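Local coordinates for similar to yteR (Bacilus subtilis) (Clostridium acetobutylicum, PDB 4WU0), which probably hydrolyses unsaturated rhamnogalacturonan oligosaccharides released from pectin, as a glycoside hydrolase of family GH105, at residues Tyr67-Leu77 against Asn101-Pro110; Pro195-Gly203 against Trp248-Glu256. All blocks are in the same frame, centred on the assembly; numbering follows the deposited sequence.

Contact 1. Residues Tyr67-Leu77 against Asn101-Pro110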
loop_
_atom_site.group_PDB
_atom_site.type_symbol
_atom_site.label_atom_id
_atom_site.label_comp_id
_atom_site.label_asym_id
_atom_site.label_seq_id
_atom_site.Cartn_x
_atom_site.Cartn_y
_atom_site.Cartn_z
ATOM N N TYR A 67 10.071 -11.280 12.838
ATOM C CA TYR A 67 10.883 -10.260 12.177
ATOM C C TYR A 67 12.349 -10.606 12.312
ATOM O O TYR A 67 12.791 -10.960 13.396
ATOM C CB TYR A 67 10.623 -8.918 12.836
ATOM C CG TYR A 67 11.536 -7.814 12.355
ATOM C CD1 TYR A 67 11.491 -7.380 11.038
ATOM C CD2 TYR A 67 12.443 -7.218 13.212
ATOM C CE1 TYR A 67 12.314 -6.367 10.593
ATOM C CE2 TYR A 67 13.279 -6.207 12.784
ATOM C CZ TYR A 67 13.215 -5.778 11.471
ATOM O OH TYR A 67 14.066 -4.774 11.051
ATOM N N LYS A 68 13.111 -10.519 11.223
ATOM C CA LYS A 68 14.570 -10.630 11.331
ATOM C C LYS A 68 15.165 -9.533 10.473
ATOM O O LYS A 68 15.008 -9.508 9.255
ATOM C CB LYS A 68 15.093 -12.008 10.921
ATOM C CG LYS A 68 16.591 -12.201 11.199
ATOM C CD LYS A 68 17.018 -13.662 10.988
ATOM C CE LYS A 68 18.529 -13.804 10.855
ATOM N NZ LYS A 68 18.936 -15.226 10.634
ATOM N N LEU A 69 15.793 -8.592 11.152
ATOM C CA LEU A 69 16.359 -7.420 10.522
ATOM C C LEU A 69 17.306 -7.784 9.387
ATOM O O LEU A 69 17.273 -7.161 8.319
ATOM C CB LEU A 69 17.083 -6.604 11.586
ATOM C CG LEU A 69 17.732 -5.306 11.124
ATOM C CD1 LEU A 69 17.705 -4.295 12.254
ATOM C CD2 LEU A 69 19.148 -5.573 10.685
ATOM N N GLU A 70 18.158 -8.781 9.626
ATOM C CA GLU A 70 19.188 -9.153 8.677
ATOM C C GLU A 70 18.673 -9.757 7.363
ATOM O O GLU A 70 19.454 -9.956 6.437
ATOM C CB GLU A 70 20.197 -10.106 9.340
ATOM C CG GLU A 70 21.062 -9.432 10.400
ATOM C CD GLU A 70 20.347 -9.213 11.732
ATOM O OE1 GLU A 70 19.236 -9.762 11.942
ATOM O OE2 GLU A 70 20.913 -8.485 12.578
ATOM N N GLU A 71 17.382 -10.030 7.260
ATOM C CA GLU A 71 16.823 -10.432 5.975
ATOM C C GLU A 71 16.713 -9.250 5.023
ATOM O O GLU A 71 16.598 -9.441 3.815
ATOM C CB GLU A 71 15.449 -11.083 6.167
ATOM C CG GLU A 71 15.605 -12.487 6.739
ATOM C CD GLU A 71 14.296 -13.146 7.112
ATOM O OE1 GLU A 71 13.222 -12.510 6.945
ATOM O OE2 GLU A 71 14.360 -14.310 7.579
ATOM N N TYR A 72 16.723 -8.042 5.583
ATOM C CA TYR A 72 16.583 -6.799 4.822
ATOM C C TYR A 72 15.426 -6.922 3.810
ATOM O O TYR A 72 15.595 -6.767 2.610
ATOM C CB TYR A 72 17.929 -6.390 4.189
ATOM C CG TYR A 72 18.886 -5.871 5.247
ATOM C CD1 TYR A 72 18.620 -4.682 5.901
ATOM C CD2 TYR A 72 20.006 -6.590 5.635
ATOM C CE1 TYR A 72 19.443 -4.201 6.878
ATOM C CE2 TYR A 72 20.847 -6.117 6.624
ATOM C CZ TYR A 72 20.553 -4.920 7.242
ATOM O OH TYR A 72 21.383 -4.446 8.228
ATOM N N ASN A 73 14.250 -7.198 4.353
ATOM C CA ASN A 73 13.014 -7.335 3.590
ATOM C C ASN A 73 12.227 -6.046 3.787
ATOM O O ASN A 73 11.825 -5.745 4.904
ATOM C CB ASN A 73 12.224 -8.545 4.117
ATOM C CG ASN A 73 10.914 -8.776 3.385
ATOM O OD1 ASN A 73 10.373 -7.879 2.728
ATOM N ND2 ASN A 73 10.367 -9.989 3.529
ATOM N N ILE A 74 12.038 -5.246 2.736
ATOM C CA ILE A 74 11.389 -3.957 2.923
ATOM C C ILE A 74 9.944 -4.102 3.432
ATOM O O ILE A 74 9.448 -3.207 4.136
ATOM C CB ILE A 74 11.448 -3.081 1.637
ATOM C CG1 ILE A 74 11.354 -1.596 1.966
ATOM C CG2 ILE A 74 10.373 -3.473 0.636
ATOM C CD1 ILE A 74 12.612 -1.030 2.542
ATOM N N ASP A 75 9.298 -5.212 3.102
ATOM C CA ASP A 75 7.916 -5.479 3.542
ATOM C C ASP A 75 7.812 -5.447 5.045
ATOM O O ASP A 75 6.759 -5.085 5.588
ATOM C CB ASP A 75 7.382 -6.842 3.094
ATOM C CG ASP A 75 7.121 -6.933 1.618
ATOM O OD1 ASP A 75 7.014 -5.897 0.942
ATOM O OD2 ASP A 75 7.022 -8.065 1.121
ATOM N N HIS A 76 8.884 -5.855 5.723
ATOM C CA HIS A 76 8.883 -5.960 7.181
ATOM C C HIS A 76 8.828 -4.624 7.911
ATOM O O HIS A 76 8.641 -4.611 9.126
ATOM C CB HIS A 76 10.119 -6.718 7.652
ATOM C CG HIS A 76 10.021 -8.186 7.450
ATOM N ND1 HIS A 76 8.931 -8.777 6.853
ATOM C CD2 HIS A 76 10.858 -9.194 7.783
ATOM C CE1 HIS A 76 9.105 -10.087 6.824
ATOM N NE2 HIS A 76 10.263 -10.363 7.383
ATOM N N LEU A 77 8.959 -3.507 7.196
ATOM C CA LEU A 77 8.833 -2.184 7.802
ATOM C C LEU A 77 7.397 -1.675 7.884
ATOM O O LEU A 77 7.096 -0.789 8.675
ATOM C CB LEU A 77 9.700 -1.163 7.063
ATOM C CG LEU A 77 11.185 -1.515 7.057
ATOM C CD1 LEU A 77 11.947 -0.430 6.322
ATOM C CD2 LEU A 77 11.759 -1.696 8.457
ATOM N N ASN A 101 13.814 -0.845 16.807
ATOM C CA ASN A 101 14.358 -2.024 16.143
ATOM C C ASN A 101 14.107 -1.986 14.639
ATOM O O ASN A 101 14.990 -2.320 13.854
ATOM C CB ASN A 101 13.802 -3.320 16.765
ATOM C CG ASN A 101 14.324 -3.566 18.169
ATOM O OD1 ASN A 101 15.449 -3.172 18.509
ATOM N ND2 ASN A 101 13.507 -4.214 19.004
ATOM N N LEU A 102 12.914 -1.563 14.218
ATOM C CA LEU A 102 12.637 -1.457 12.801
ATOM C C LEU A 102 13.470 -0.360 12.159
ATOM O O LEU A 102 13.989 -0.535 11.063
ATOM C CB LEU A 102 11.150 -1.166 12.561
ATOM C CG LEU A 102 10.202 -2.299 12.956
ATOM C CD1 LEU A 102 8.760 -1.799 12.859
ATOM C CD2 LEU A 102 10.391 -3.549 12.086
ATOM N N ARG A 103 13.608 0.775 12.838
ATOM C CA ARG A 103 14.372 1.885 12.294
ATOM C C ARG A 103 15.828 1.494 12.045
ATOM O O ARG A 103 16.464 1.998 11.111
ATOM C CB ARG A 103 14.272 3.096 13.226
ATOM C CG ARG A 103 15.185 4.253 12.871
ATOM C CD ARG A 103 14.845 4.870 11.540
ATOM N NE ARG A 103 15.714 6.000 11.250
ATOM C CZ ARG A 103 16.955 5.887 10.784
ATOM N NH1 ARG A 103 17.477 4.682 10.546
ATOM N NH2 ARG A 103 17.675 6.967 10.533
ATOM N N LYS A 104 16.366 0.610 12.888
ATOM C CA LYS A 104 17.740 0.142 12.719
ATOM C C LYS A 104 17.943 -0.564 11.361
ATOM O O LYS A 104 19.028 -0.544 10.816
ATOM C CB LYS A 104 18.151 -0.756 13.895
ATOM C CG LYS A 104 19.551 -1.336 13.821
ATOM C CD LYS A 104 20.582 -0.247 13.693
ATOM C CE LYS A 104 22.009 -0.775 13.768
ATOM N NZ LYS A 104 22.968 0.234 13.252
ATOM N N GLN A 105 16.903 -1.167 10.805
ATOM C CA GLN A 105 17.029 -1.794 9.486
ATOM C C GLN A 105 17.418 -0.777 8.409
ATOM O O GLN A 105 18.179 -1.070 7.500
ATOM C CB GLN A 105 15.719 -2.473 9.088
ATOM C CG GLN A 105 15.841 -3.280 7.809
ATOM C CD GLN A 105 14.582 -4.059 7.470
ATOM O OE1 GLN A 105 13.928 -4.635 8.339
ATOM N NE2 GLN A 105 14.251 -4.090 6.179
ATOM N N ILE A 106 16.882 0.431 8.531
ATOM C CA ILE A 106 17.129 1.478 7.557
ATOM C C ILE A 106 18.592 1.889 7.520
ATOM O O ILE A 106 19.090 2.317 6.479
ATOM C CB ILE A 106 16.160 2.662 7.798
ATOM C CG1 ILE A 106 14.761 2.214 7.415
ATOM C CG2 ILE A 106 16.549 3.884 6.980
ATOM C CD1 ILE A 106 13.632 3.146 7.879
ATOM N N ASP A 107 19.292 1.731 8.639
ATOM C CA ASP A 107 20.707 2.089 8.710
ATOM C C ASP A 107 21.554 1.460 7.607
ATOM O O ASP A 107 22.379 2.140 6.989
ATOM C CB ASP A 107 21.304 1.690 10.061
ATOM C CG ASP A 107 20.771 2.515 11.210
ATOM O OD1 ASP A 107 20.004 3.455 10.970
ATOM O OD2 ASP A 107 21.160 2.247 12.363
ATOM N N ASN A 108 21.359 0.163 7.364
ATOM C CA ASN A 108 22.217 -0.562 6.440
ATOM C C ASN A 108 21.451 -1.314 5.362
ATOM O O ASN A 108 22.040 -2.096 4.626
ATOM C CB ASN A 108 23.090 -1.557 7.210
ATOM C CG ASN A 108 24.026 -0.872 8.196
ATOM O OD1 ASN A 108 24.823 -0.024 7.812
ATOM N ND2 ASN A 108 23.900 -1.216 9.471
ATOM N N HIS A 109 20.144 -1.081 5.255
ATOM C CA HIS A 109 19.368 -1.739 4.215
ATOM C C HIS A 109 19.990 -1.408 2.862
ATOM O O HIS A 109 20.309 -0.249 2.606
ATOM C CB HIS A 109 17.915 -1.263 4.250
ATOM C CG HIS A 109 16.999 -2.046 3.367
ATOM N ND1 HIS A 109 16.084 -2.948 3.860
ATOM C CD2 HIS A 109 16.848 -2.061 2.020
ATOM C CE1 HIS A 109 15.420 -3.498 2.859
ATOM N NE2 HIS A 109 15.862 -2.970 1.730
ATOM N N PRO A 110 20.235 -2.428 2.023
ATOM C CA PRO A 110 20.979 -2.173 0.789
ATOM C C PRO A 110 20.239 -1.284 -0.193
ATOM O O PRO A 110 19.007 -1.310 -0.256
ATOM C CB PRO A 110 21.217 -3.579 0.205
ATOM C CG PRO A 110 20.157 -4.432 0.827
ATOM C CD PRO A 110 19.953 -3.860 2.205
HETATM O O HOH W 1 13.936 -7.433 7.318
HETATM O O HOH W 2 20.865 -2.072 9.604
#

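Contact 2. Residues Pro195-Gly203 against Trp248-Glu256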
loop_
_atom_site.group_PDB
_atom_site.type_symbol
_atom_site.label_atom_id
_atom_site.label_comp_id
_atom_site.label_asym_id
_atom_site.label_seq_id
_atom_site.Cartn_x
_atom_site.Cartn_y
_atom_site.Cartn_z
ATOM N N PRO A 195 7.072 -6.668 -17.301
ATOM C CA PRO A 195 6.280 -6.494 -18.523
ATOM C C PRO A 195 4.969 -5.710 -18.410
ATOM O O PRO A 195 4.493 -5.199 -19.440
ATOM C CB PRO A 195 5.962 -7.946 -18.934
ATOM C CG PRO A 195 7.038 -8.744 -18.304
ATOM C CD PRO A 195 7.270 -8.098 -16.995
ATOM N N HIS A 196 4.384 -5.656 -17.218
ATOM C CA HIS A 196 3.022 -5.161 -17.070
ATOM C C HIS A 196 2.771 -4.181 -15.949
ATOM O O HIS A 196 3.494 -4.117 -14.947
ATOM C CB HIS A 196 2.047 -6.340 -16.905
ATOM C CG HIS A 196 1.836 -7.101 -18.167
ATOM N ND1 HIS A 196 1.162 -6.566 -19.241
ATOM C CD2 HIS A 196 2.261 -8.331 -18.562
ATOM C CE1 HIS A 196 1.155 -7.438 -20.233
ATOM N NE2 HIS A 196 1.820 -8.515 -19.844
ATOM N N PHE A 197 1.685 -3.443 -16.143
ATOM C CA PHE A 197 1.140 -2.550 -15.129
ATOM C C PHE A 197 0.144 -3.337 -14.287
ATOM O O PHE A 197 -0.957 -3.661 -14.730
ATOM C CB PHE A 197 0.453 -1.346 -15.774
ATOM C CG PHE A 197 1.287 -0.651 -16.809
ATOM C CD1 PHE A 197 2.503 -0.062 -16.470
ATOM C CD2 PHE A 197 0.841 -0.568 -18.114
ATOM C CE1 PHE A 197 3.246 0.576 -17.448
ATOM C CE2 PHE A 197 1.573 0.053 -19.097
ATOM C CZ PHE A 197 2.783 0.628 -18.766
ATOM N N TRP A 198 0.564 -3.655 -13.075
ATOM C CA TRP A 198 -0.252 -4.405 -12.125
ATOM C C TRP A 198 -1.027 -3.439 -11.254
ATOM O O TRP A 198 -0.461 -2.493 -10.707
ATOM C CB TRP A 198 0.653 -5.288 -11.265
ATOM C CG TRP A 198 -0.073 -6.143 -10.282
ATOM C CD1 TRP A 198 -1.269 -6.762 -10.453
ATOM C CD2 TRP A 198 0.355 -6.458 -8.950
ATOM N NE1 TRP A 198 -1.606 -7.457 -9.310
ATOM C CE2 TRP A 198 -0.622 -7.280 -8.378
ATOM C CE3 TRP A 198 1.476 -6.116 -8.190
ATOM C CZ2 TRP A 198 -0.514 -7.770 -7.074
ATOM C CZ3 TRP A 198 1.577 -6.602 -6.912
ATOM C CH2 TRP A 198 0.589 -7.426 -6.367
ATOM N N GLY A 199 -2.330 -3.668 -11.144
ATOM C CA GLY A 199 -3.207 -2.791 -10.393
ATOM C C GLY A 199 -2.738 -2.492 -8.983
ATOM O O GLY A 199 -2.633 -1.329 -8.573
ATOM N N ARG A 200 -2.471 -3.539 -8.212
ATOM C CA ARG A 200 -2.104 -3.308 -6.821
ATOM C C ARG A 200 -0.767 -2.562 -6.695
ATOM O O ARG A 200 -0.609 -1.744 -5.794
ATOM C CB ARG A 200 -2.087 -4.610 -6.014
ATOM C CG ARG A 200 -1.565 -4.379 -4.598
ATOM C CD ARG A 200 -2.029 -5.370 -3.541
ATOM N NE ARG A 200 -1.446 -6.706 -3.664
ATOM C CZ ARG A 200 -2.133 -7.825 -3.858
ATOM N NH1 ARG A 200 -1.492 -8.978 -3.892
ATOM N NH2 ARG A 200 -3.455 -7.819 -3.964
ATOM N N ALA A 201 0.155 -2.809 -7.601
ATOM C CA ALA A 201 1.438 -2.103 -7.565
ATOM C C ALA A 201 1.254 -0.609 -7.766
ATOM O O ALA A 201 1.834 0.213 -7.024
ATOM C CB ALA A 201 2.370 -2.664 -8.569
ATOM N N MET A 202 0.456 -0.217 -8.755
ATOM C CA MET A 202 0.130 1.196 -8.872
ATOM C C MET A 202 -0.590 1.704 -7.637
ATOM O O MET A 202 -0.361 2.819 -7.210
ATOM C CB MET A 202 -0.715 1.482 -10.110
ATOM C CG MET A 202 0.077 1.583 -11.392
ATOM S SD MET A 202 1.229 2.983 -11.442
ATOM C CE MET A 202 0.146 4.420 -11.416
ATOM N N GLY A 203 -1.479 0.898 -7.068
ATOM C CA GLY A 203 -2.161 1.265 -5.835
ATOM C C GLY A 203 -1.178 1.559 -4.703
ATOM O O GLY A 203 -1.319 2.549 -3.996
ATOM N N TRP A 248 -10.912 -0.815 -11.541
ATOM C CA TRP A 248 -9.694 -1.104 -12.274
ATOM C C TRP A 248 -9.386 -2.595 -12.382
ATOM O O TRP A 248 -9.752 -3.377 -11.511
ATOM C CB TRP A 248 -8.507 -0.354 -11.639
ATOM C CG TRP A 248 -8.536 1.114 -11.953
ATOM C CD1 TRP A 248 -7.903 1.732 -12.980
ATOM C CD2 TRP A 248 -9.241 2.143 -11.239
ATOM N NE1 TRP A 248 -8.182 3.065 -12.971
ATOM C CE2 TRP A 248 -9.002 3.353 -11.920
ATOM C CE3 TRP A 248 -10.063 2.154 -10.104
ATOM C CZ2 TRP A 248 -9.544 4.586 -11.492
ATOM C CZ3 TRP A 248 -10.615 3.366 -9.692
ATOM C CH2 TRP A 248 -10.357 4.562 -10.396
ATOM N N TYR A 249 -8.703 -2.952 -13.467
ATOM C CA TYR A 249 -8.297 -4.323 -13.746
ATOM C C TYR A 249 -6.990 -4.726 -13.099
ATOM O O TYR A 249 -6.121 -3.888 -12.820
ATOM C CB TYR A 249 -8.146 -4.516 -15.246
ATOM C CG TYR A 249 -9.450 -4.573 -15.982
ATOM C CD1 TYR A 249 -10.128 -5.772 -16.109
ATOM C CD2 TYR A 249 -10.002 -3.427 -16.550
ATOM C CE1 TYR A 249 -11.317 -5.838 -16.785
ATOM C CE2 TYR A 249 -11.188 -3.493 -17.229
ATOM C CZ TYR A 249 -11.847 -4.693 -17.319
ATOM O OH TYR A 249 -13.046 -4.769 -17.991
ATOM N N GLN A 250 -6.855 -6.030 -12.874
ATOM C CA GLN A 250 -5.593 -6.641 -12.432
ATOM C C GLN A 250 -4.405 -6.239 -13.308
ATOM O O GLN A 250 -3.371 -5.807 -12.787
ATOM C CB GLN A 250 -5.770 -8.167 -12.426
ATOM C CG GLN A 250 -4.534 -9.013 -12.305
ATOM C CD GLN A 250 -4.066 -9.162 -10.870
ATOM O OE1 GLN A 250 -4.348 -8.310 -10.027
ATOM N NE2 GLN A 250 -3.295 -10.209 -10.599
ATOM N N VAL A 251 -4.539 -6.387 -14.626
ATOM C CA VAL A 251 -3.551 -5.857 -15.568
ATOM C C VAL A 251 -4.189 -4.592 -16.170
ATOM O O VAL A 251 -5.124 -4.657 -16.975
ATOM C CB VAL A 251 -3.142 -6.863 -16.645
ATOM C CG1 VAL A 251 -2.071 -6.260 -17.563
ATOM C CG2 VAL A 251 -2.625 -8.133 -16.001
ATOM N N LEU A 252 -3.716 -3.439 -15.713
ATOM C CA LEU A 252 -4.492 -2.194 -15.787
ATOM C C LEU A 252 -4.952 -1.766 -17.173
ATOM O O LEU A 252 -6.069 -1.257 -17.332
ATOM C CB LEU A 252 -3.679 -1.043 -15.184
ATOM C CG LEU A 252 -3.593 -1.060 -13.663
ATOM C CD1 LEU A 252 -2.459 -0.159 -13.138
ATOM C CD2 LEU A 252 -4.908 -0.651 -13.058
ATOM N N ASP A 253 -4.067 -1.925 -18.154
ATOM C CA ASP A 253 -4.303 -1.413 -19.493
ATOM C C ASP A 253 -4.793 -2.461 -20.482
ATOM O O ASP A 253 -4.883 -2.171 -21.667
ATOM C CB ASP A 253 -3.025 -0.765 -20.042
ATOM C CG ASP A 253 -1.885 -1.755 -20.199
ATOM O OD1 ASP A 253 -1.860 -2.739 -19.433
ATOM O OD2 ASP A 253 -0.998 -1.529 -21.065
ATOM N N GLU A 254 -5.105 -3.665 -20.006
ATOM C CA GLU A 254 -5.479 -4.770 -20.879
ATOM C C GLU A 254 -6.889 -5.271 -20.578
ATOM O O GLU A 254 -7.141 -6.480 -20.575
ATOM C CB GLU A 254 -4.472 -5.913 -20.730
ATOM C CG GLU A 254 -3.049 -5.484 -21.092
ATOM C CD GLU A 254 -2.468 -6.169 -22.290
ATOM O OE1 GLU A 254 -3.228 -6.739 -23.098
ATOM O OE2 GLU A 254 -1.226 -6.123 -22.424
ATOM N N GLY A 255 -7.809 -4.348 -20.311
ATOM C CA GLY A 255 -9.149 -4.724 -19.884
ATOM C C GLY A 255 -9.942 -5.613 -20.835
ATOM O O GLY A 255 -10.829 -6.341 -20.406
ATOM N N GLU A 256 -9.632 -5.549 -22.123
ATOM C CA GLU A 256 -10.367 -6.323 -23.131
ATOM C C GLU A 256 -9.828 -7.746 -23.289
ATOM O O GLU A 256 -10.374 -8.530 -24.043
ATOM C CB GLU A 256 -10.297 -5.629 -24.494
ATOM C CG GLU A 256 -11.252 -4.469 -24.680
ATOM C CD GLU A 256 -11.356 -4.055 -26.143
ATOM O OE1 GLU A 256 -12.338 -4.455 -26.810
ATOM O OE2 GLU A 256 -10.450 -3.346 -26.631
HETATM O O HOH W 3 0.561 -3.839 -18.839
HETATM O O HOH W 4 -4.269 -5.584 -9.114
#

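Contact 1. Residues Tyr67-Leu77 against Asn101-Pro110
Y67 and Q105 are joined by a hydrogen bond: the phenol OH of Y67 donates to Q105 OE1 at 2.7 Å, in the carbonyl plane on a lone pair, with ring and amide only 14° from coplanar. The other end of the same amide is divided between two acceptors, Q105 NE2 giving one hydrogen to H109 ND1 (3.2 Å, within both the amide and the imidazole planes) and one, weakly, to N73 O (3.2 Å). A water takes the N73 N-H and lies 3.0 Å from Q105 OE1. Since CG of Q105 stands anti to its N (chi1 -173°) and the chain runs extended beyond it, the amide reaches in between the loop and the helix end.

Rings and aliphatic chains pack around this centre. L102 CD2 covers one face of the Y67 ring, 3.8 Å from its centroid, a CH-pi contact. Y72 lies alongside the aliphatic part of Q105, its ring turned at right angles to the amide and its edge facing Q105 O, while its OH reaches K104 O through a second water. I74 CD1 sits over the H109 imidazole, 4.0 Å from the centroid. L77 CD1 meets I106 CG1 at 4.0 Å.

H109 NE2 bonds to W118 O, so ND1 is left as the acceptor, consistent with a neutral imidazole protonated on NE2. Bonds at both ends of the Q105 amide thus fix which end is oxygen and which nitrogen, and lock the loop before helix 80-90 onto the C-terminal part of helix 93-108, a helix of the family's (alpha/alpha)6 barrel.

Contact 2. Residues Pro195-Gly203 against Trp248-Glu256
W198 and V251 pair as a single antiparallel bridge of the non-hydrogen-bonded kind, flanked by two backbone bonds: L252 N to F197 O and G199 N to Q250 O, both 2.9 Å. W198 is the N-cap of helix 199-215, so the second bond occupies an amide of the first turn, which has no acceptor within the helix.

This side is tightly packed. G199, without a side chain, lets the loop come close, its CA lying 3.7 Å from L252 CG. L252 CD1 presses on M202 CG (3.5 Å), the two side chains crossing at about a right angle, and both residues also touch L237 of helix 223-240. At the other flank Q250, bent at chi2 (82°), folds back to bring OE1 to the edge of the W198 indole. There NE1 donates weakly (3.0 Å), amide and indole planes being 87° apart; OE1 also accepts from a water that weakly takes the R200 N-H, and Q250 NE2 is bound to Y335 O.

The side carrying H196, D253 and E254 is looser and partly open to solvent. A water here donates to D253 OD1 (2.7 Å), accepts from F197 N and meets H196 ND1. The D253 carboxylate faces the F197 ring edge, OD2 to CD2 3.6 Å, and E254 OE2 approaches H196 CE1 at 3.5 Å without a direct bond.

The join therefore rests on backbone bonds and L252 at its buried side, with water and longer polar approaches completing the outer side. In the (alpha/alpha)6 barrel it fixes the loop before helix 264-279 to the N-terminal end of a barrel helix, 199-215.

Overall arrangement
Both contacts lie in the (alpha/alpha)6 barrel of this family, part of the six-hairpin clan. From the N terminus, the chain passes helix 44-54 and enters the loop of contact 1; helix 80-90 and helix 93-108 follow, and the contact closes this short excursion of 23 intervening residues by bringing the end of helix 93-108 back to the loop. After helices 129-146 and 152-166, contact 2 opens at the start of helix 199-215 and closes 44 residues later, past helix 223-240. The two loops are in series, neither nesting nor crossing. Their centres lie about 29 Å apart and their nearest atoms about 10 Å, so each ties a loop to a helix without touching the other.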